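Local coordinates for 3-hexulose-6-phosphate synthase (Mycobacterium gastri, PDB 3AJX), which is a TIM-barrel enzyme of the orotidine 5'-phosphate decarboxylase/HUMPS family, modelled with a bound magnesium ion, at residues Ala120-His134 against Leu150-Ala164. The protein carries 1 engineered substitution. Sequence-based numbering, arbitrary orientation.
Sequences AQEVRALGAKFVEMH and LLAAGEKARVPFSVA
V131 to H134 run parallel to F161 to A164, the short strand axes crossing at -23° and 4.6 Å apart; four backbone hydrogen bonds join them, from V131 N to P160 O through to A164 N to M133 O. These are neighbouring strands of a TIM barrel, linked by the β-α-β crossover through helix 148-157. Outside the barrel, M133 fills the gap between strand and helix. A bend at chi2 (-55°) carries its thioether against helix 150-157: SD lies 4.0 Å from A153 CB, and CE 3.8 Å from A157 CB. G154 CA sits over the centre of the F161 ring, 3.6 Å above its plane. A157 CB also meets A120 CB at 3.8 Å, bringing the two outer helices together, while V159 packs its methyls on A120, R124 and V131. On the inner face, one water bridges E132 OE1 and S162 OG, 2.7 Å from each. A164 O lies at the edge of the H134 imidazole, 3.3 Å from CD2, while ND1 is hydrogen-bonded to D109 OD2. Apolar packing thus fastens strands to helices outside, whereas on the polar inner face the E132 side chain comes within about 4 Å of the magnesium ion, whose site includes E30 and D59.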
loop_
_atom_site.group_PDB
_atom_site.type_symbol
_atom_site.label_atom_id
_atom_site.label_comp_id
_atom_site.label_asym_id
_atom_site.label_seq_id
_atom_site.Cartn_x
_atom_site.Cartn_y
_atom_site.Cartn_z
ATOM N N ALA A 120 -0.990 -15.433 10.781
ATOM C CA ALA A 120 0.257 -15.147 11.489
ATOM C C ALA A 120 1.201 -16.345 11.432
ATOM O O ALA A 120 2.393 -16.199 11.145
ATOM C CB ALA A 120 -0.035 -14.786 12.945
ATOM N N GLN A 121 0.668 -17.529 11.716
ATOM C CA GLN A 121 1.465 -18.747 11.696
ATOM C C GLN A 121 1.999 -19.026 10.304
ATOM O O GLN A 121 3.147 -19.440 10.140
ATOM C CB GLN A 121 0.627 -19.933 12.184
ATOM C CG GLN A 121 0.583 -20.038 13.693
ATOM C CD GLN A 121 1.918 -20.473 14.276
ATOM O OE1 GLN A 121 2.241 -20.157 15.420
ATOM N NE2 GLN A 121 2.693 -21.219 13.493
ATOM N N GLU A 122 1.167 -18.794 9.298
ATOM C CA GLU A 122 1.578 -19.022 7.922
ATOM C C GLU A 122 2.724 -18.108 7.495
ATOM O O GLU A 122 3.695 -18.568 6.890
ATOM C CB GLU A 122 0.384 -18.838 6.984
ATOM C CG GLU A 122 -0.637 -19.961 7.105
ATOM C CD GLU A 122 -1.924 -19.678 6.370
ATOM O OE1 GLU A 122 -1.999 -18.662 5.652
ATOM O OE2 GLU A 122 -2.869 -20.485 6.504
ATOM N N VAL A 123 2.626 -16.821 7.813
ATOM C CA VAL A 123 3.679 -15.889 7.410
ATOM C C VAL A 123 4.929 -16.010 8.272
ATOM O O VAL A 123 6.025 -15.659 7.835
ATOM C CB VAL A 123 3.178 -14.423 7.408
ATOM C CG1 VAL A 123 1.934 -14.312 6.541
ATOM C CG2 VAL A 123 2.911 -13.948 8.824
ATOM N N ARG A 124 4.770 -16.510 9.493
ATOM C CA ARG A 124 5.923 -16.701 10.366
ATOM C C ARG A 124 6.799 -17.753 9.699
ATOM O O ARG A 124 8.027 -17.654 9.704
ATOM C CB ARG A 124 5.479 -17.201 11.745
ATOM C CG ARG A 124 6.609 -17.789 12.594
ATOM C CD ARG A 124 7.670 -16.758 12.937
ATOM N NE ARG A 124 8.774 -17.340 13.705
ATOM C CZ ARG A 124 9.712 -18.138 13.198
ATOM N NH1 ARG A 124 9.698 -18.462 11.912
ATOM N NH2 ARG A 124 10.673 -18.611 13.981
ATOM N N ALA A 125 6.153 -18.758 9.116
ATOM C CA ALA A 125 6.856 -19.835 8.437
ATOM C C ALA A 125 7.614 -19.311 7.225
ATOM O O ALA A 125 8.599 -19.914 6.797
ATOM C CB ALA A 125 5.870 -20.913 8.012
ATOM N N LEU A 126 7.151 -18.192 6.672
ATOM C CA LEU A 126 7.794 -17.589 5.509
ATOM C C LEU A 126 8.985 -16.719 5.899
ATOM O O LEU A 126 9.719 -16.249 5.031
ATOM C CB LEU A 126 6.793 -16.753 4.710
ATOM C CG LEU A 126 5.609 -17.487 4.069
ATOM C CD1 LEU A 126 4.648 -16.474 3.474
ATOM C CD2 LEU A 126 6.109 -18.454 3.002
ATOM N N GLY A 127 9.162 -16.488 7.197
ATOM C CA GLY A 127 10.295 -15.697 7.652
ATOM C C GLY A 127 10.053 -14.346 8.300
ATOM O O GLY A 127 11.011 -13.632 8.596
ATOM N N ALA A 128 8.800 -13.974 8.527
ATOM C CA ALA A 128 8.523 -12.688 9.159
ATOM C C ALA A 128 9.139 -12.649 10.561
ATOM O O ALA A 128 9.134 -13.654 11.268
ATOM C CB ALA A 128 7.015 -12.462 9.243
ATOM N N LYS A 129 9.685 -11.499 10.956
ATOM C CA LYS A 129 10.274 -11.358 12.289
ATOM C C LYS A 129 9.131 -11.402 13.296
ATOM O O LYS A 129 9.166 -12.145 14.283
ATOM C CB LYS A 129 11.038 -10.035 12.399
ATOM C CG LYS A 129 12.237 -9.944 11.468
ATOM C CD LYS A 129 13.234 -11.064 11.743
ATOM C CE LYS A 129 14.420 -11.009 10.793
ATOM N NZ LYS A 129 15.348 -12.151 11.020
ATOM N N PHE A 130 8.120 -10.580 13.048
ATOM C CA PHE A 130 6.931 -10.572 13.875
ATOM C C PHE A 130 5.772 -10.092 13.031
ATOM O O PHE A 130 5.958 -9.671 11.889
ATOM C CB PHE A 130 7.093 -9.720 15.155
ATOM C CG PHE A 130 7.491 -8.283 14.928
ATOM C CD1 PHE A 130 8.830 -7.930 14.788
ATOM C CD2 PHE A 130 6.532 -7.269 14.964
ATOM C CE1 PHE A 130 9.216 -6.590 14.699
ATOM C CE2 PHE A 130 6.906 -5.921 14.875
ATOM C CZ PHE A 130 8.251 -5.582 14.745
ATOM N N VAL A 131 4.568 -10.201 13.573
ATOM C CA VAL A 131 3.388 -9.770 12.848
ATOM C C VAL A 131 2.739 -8.656 13.637
ATOM O O VAL A 131 2.920 -8.558 14.850
ATOM C CB VAL A 131 2.378 -10.931 12.671
ATOM C CG1 VAL A 131 3.002 -12.042 11.838
ATOM C CG2 VAL A 131 1.949 -11.463 14.027
ATOM N N GLU A 132 1.999 -7.803 12.945
ATOM C CA GLU A 132 1.327 -6.706 13.611
ATOM C C GLU A 132 -0.167 -6.972 13.657
ATOM O O GLU A 132 -0.821 -7.078 12.618
ATOM C CB GLU A 132 1.610 -5.384 12.887
ATOM C CG GLU A 132 1.032 -4.162 13.594
ATOM C CD GLU A 132 1.457 -2.846 12.964
ATOM O OE1 GLU A 132 2.659 -2.509 13.028
ATOM O OE2 GLU A 132 0.586 -2.150 12.400
ATOM N N MET A 133 -0.689 -7.137 14.871
ATOM C CA MET A 133 -2.119 -7.349 15.070
ATOM C C MET A 133 -2.598 -5.912 15.010
ATOM O O MET A 133 -2.602 -5.184 16.003
ATOM C CB MET A 133 -2.384 -7.980 16.430
ATOM C CG MET A 133 -1.915 -9.432 16.508
ATOM S SD MET A 133 -2.652 -10.420 15.186
ATOM C CE MET A 133 -1.852 -12.018 15.434
ATOM N N HIS A 134 -2.983 -5.522 13.803
ATOM C CA HIS A 134 -3.360 -4.153 13.499
ATOM C C HIS A 134 -4.813 -3.881 13.120
ATOM O O HIS A 134 -5.408 -4.600 12.314
ATOM C CB HIS A 134 -2.441 -3.694 12.361
ATOM C CG HIS A 134 -2.508 -2.233 12.056
ATOM N ND1 HIS A 134 -1.884 -1.683 10.955
ATOM C CD2 HIS A 134 -3.098 -1.205 12.708
ATOM C CE1 HIS A 134 -2.092 -0.379 10.944
ATOM N NE2 HIS A 134 -2.823 -0.062 11.997
ATOM N N LEU A 150 -7.822 -8.062 18.931
ATOM C CA LEU A 150 -6.441 -8.112 18.463
ATOM C C LEU A 150 -5.570 -8.840 19.479
ATOM O O LEU A 150 -4.681 -9.606 19.110
ATOM C CB LEU A 150 -5.895 -6.695 18.254
ATOM C CG LEU A 150 -6.566 -5.830 17.186
ATOM C CD1 LEU A 150 -6.002 -4.419 17.251
ATOM C CD2 LEU A 150 -6.345 -6.437 15.804
ATOM N N LEU A 151 -5.824 -8.598 20.761
ATOM C CA LEU A 151 -5.045 -9.237 21.812
ATOM C C LEU A 151 -5.301 -10.741 21.823
ATOM O O LEU A 151 -4.375 -11.532 22.005
ATOM C CB LEU A 151 -5.387 -8.630 23.178
ATOM C CG LEU A 151 -5.208 -7.111 23.295
ATOM C CD1 LEU A 151 -5.476 -6.665 24.724
ATOM C CD2 LEU A 151 -3.802 -6.723 22.883
ATOM N N ALA A 152 -6.557 -11.132 21.620
ATOM C CA ALA A 152 -6.918 -12.544 21.595
ATOM C C ALA A 152 -6.221 -13.232 20.427
ATOM O O ALA A 152 -5.721 -14.350 20.558
ATOM C CB ALA A 152 -8.433 -12.697 21.465
ATOM N N ALA A 153 -6.184 -12.556 19.284
ATOM C CA ALA A 153 -5.544 -13.114 18.103
ATOM C C ALA A 153 -4.047 -13.254 18.341
ATOM O O ALA A 153 -3.446 -14.252 17.955
ATOM C CB ALA A 153 -5.805 -12.223 16.890
ATOM N N GLY A 154 -3.449 -12.254 18.981
ATOM C CA GLY A 154 -2.023 -12.312 19.257
ATOM C C GLY A 154 -1.671 -13.488 20.150
ATOM O O GLY A 154 -0.699 -14.206 19.903
ATOM N N GLU A 155 -2.468 -13.695 21.194
ATOM C CA GLU A 155 -2.233 -14.794 22.121
ATOM C C GLU A 155 -2.361 -16.152 21.429
ATOM O O GLU A 155 -1.544 -17.048 21.641
ATOM C CB GLU A 155 -3.226 -14.707 23.284
ATOM C CG GLU A 155 -3.085 -13.438 24.109
ATOM C CD GLU A 155 -4.271 -13.192 25.021
ATOM O OE1 GLU A 155 -4.243 -12.198 25.777
ATOM O OE2 GLU A 155 -5.232 -13.990 24.980
ATOM N N LYS A 156 -3.386 -16.300 20.597
ATOM C CA LYS A 156 -3.609 -17.559 19.898
ATOM C C LYS A 156 -2.579 -17.815 18.802
ATOM O O LYS A 156 -2.236 -18.964 18.517
ATOM C CB LYS A 156 -5.016 -17.576 19.297
ATOM C CG LYS A 156 -5.408 -18.905 18.666
ATOM C CD LYS A 156 -6.873 -18.905 18.250
ATOM C CE LYS A 156 -7.319 -20.289 17.801
ATOM N NZ LYS A 156 -8.760 -20.317 17.418
ATOM N N ALA A 157 -2.081 -16.740 18.199
ATOM C CA ALA A 157 -1.112 -16.836 17.113
ATOM C C ALA A 157 0.183 -17.552 17.477
ATOM O O ALA A 157 0.723 -18.308 16.671
ATOM C CB ALA A 157 -0.791 -15.443 16.584
ATOM N N ARG A 158 0.680 -17.311 18.684
ATOM C CA ARG A 158 1.929 -17.922 19.120
ATOM C C ARG A 158 3.047 -17.558 18.135
ATOM O O ARG A 158 3.846 -18.397 17.705
ATOM C CB ARG A 158 1.756 -19.440 19.248
ATOM C CG ARG A 158 0.815 -19.832 20.383
ATOM C CD ARG A 158 0.558 -21.327 20.414
ATOM N NE ARG A 158 -0.234 -21.737 21.574
ATOM C CZ ARG A 158 -1.516 -21.441 21.761
ATOM N NH1 ARG A 158 -2.179 -20.724 20.866
ATOM N NH2 ARG A 158 -2.143 -21.875 22.846
ATOM N N VAL A 159 3.070 -16.274 17.783
ATOM C CA VAL A 159 4.056 -15.686 16.880
ATOM C C VAL A 159 4.408 -14.326 17.483
ATOM O O VAL A 159 3.517 -13.623 17.962
ATOM C CB VAL A 159 3.458 -15.446 15.472
ATOM C CG1 VAL A 159 4.465 -14.738 14.591
ATOM C CG2 VAL A 159 3.036 -16.770 14.846
ATOM N N PRO A 160 5.698 -13.943 17.490
ATOM C CA PRO A 160 6.023 -12.632 18.067
ATOM C C PRO A 160 5.127 -11.583 17.420
ATOM O O PRO A 160 4.997 -11.554 16.194
ATOM C CB PRO A 160 7.491 -12.449 17.701
ATOM C CG PRO A 160 8.017 -13.862 17.727
ATOM C CD PRO A 160 6.915 -14.628 17.013
ATOM N N PHE A 161 4.509 -10.723 18.226
ATOM C CA PHE A 161 3.605 -9.730 17.654
ATOM C C PHE A 161 3.600 -8.364 18.310
ATOM O O PHE A 161 4.029 -8.192 19.453
ATOM C CB PHE A 161 2.164 -10.264 17.651
ATOM C CG PHE A 161 1.537 -10.360 19.026
ATOM C CD1 PHE A 161 1.855 -11.409 19.887
ATOM C CD2 PHE A 161 0.626 -9.397 19.455
ATOM C CE1 PHE A 161 1.271 -11.497 21.154
ATOM C CE2 PHE A 161 0.038 -9.473 20.720
ATOM C CZ PHE A 161 0.361 -10.527 21.572
ATOM N N SER A 162 3.104 -7.393 17.555
ATOM C CA SER A 162 2.963 -6.029 18.032
ATOM C C SER A 162 1.469 -5.741 17.944
ATOM O O SER A 162 0.738 -6.441 17.240
ATOM C CB SER A 162 3.743 -5.055 17.143
ATOM O OG SER A 162 3.254 -5.061 15.814
ATOM N N VAL A 163 1.012 -4.730 18.672
ATOM C CA VAL A 163 -0.396 -4.364 18.660
ATOM C C VAL A 163 -0.552 -2.900 18.276
ATOM O O VAL A 163 0.087 -2.024 18.858
ATOM C CB VAL A 163 -1.048 -4.591 20.046
ATOM C CG1 VAL A 163 -2.509 -4.159 20.018
ATOM C CG2 VAL A 163 -0.942 -6.065 20.432
ATOM N N ALA A 164 -1.389 -2.652 17.274
ATOM C CA ALA A 164 -1.671 -1.301 16.804
ATOM C C ALA A 164 -3.184 -1.197 16.642
ATOM O O ALA A 164 -3.788 -1.915 15.839
ATOM C CB ALA A 164 -0.968 -1.037 15.467
HETATM O O HOH W 1 4.734 -3.090 14.672
#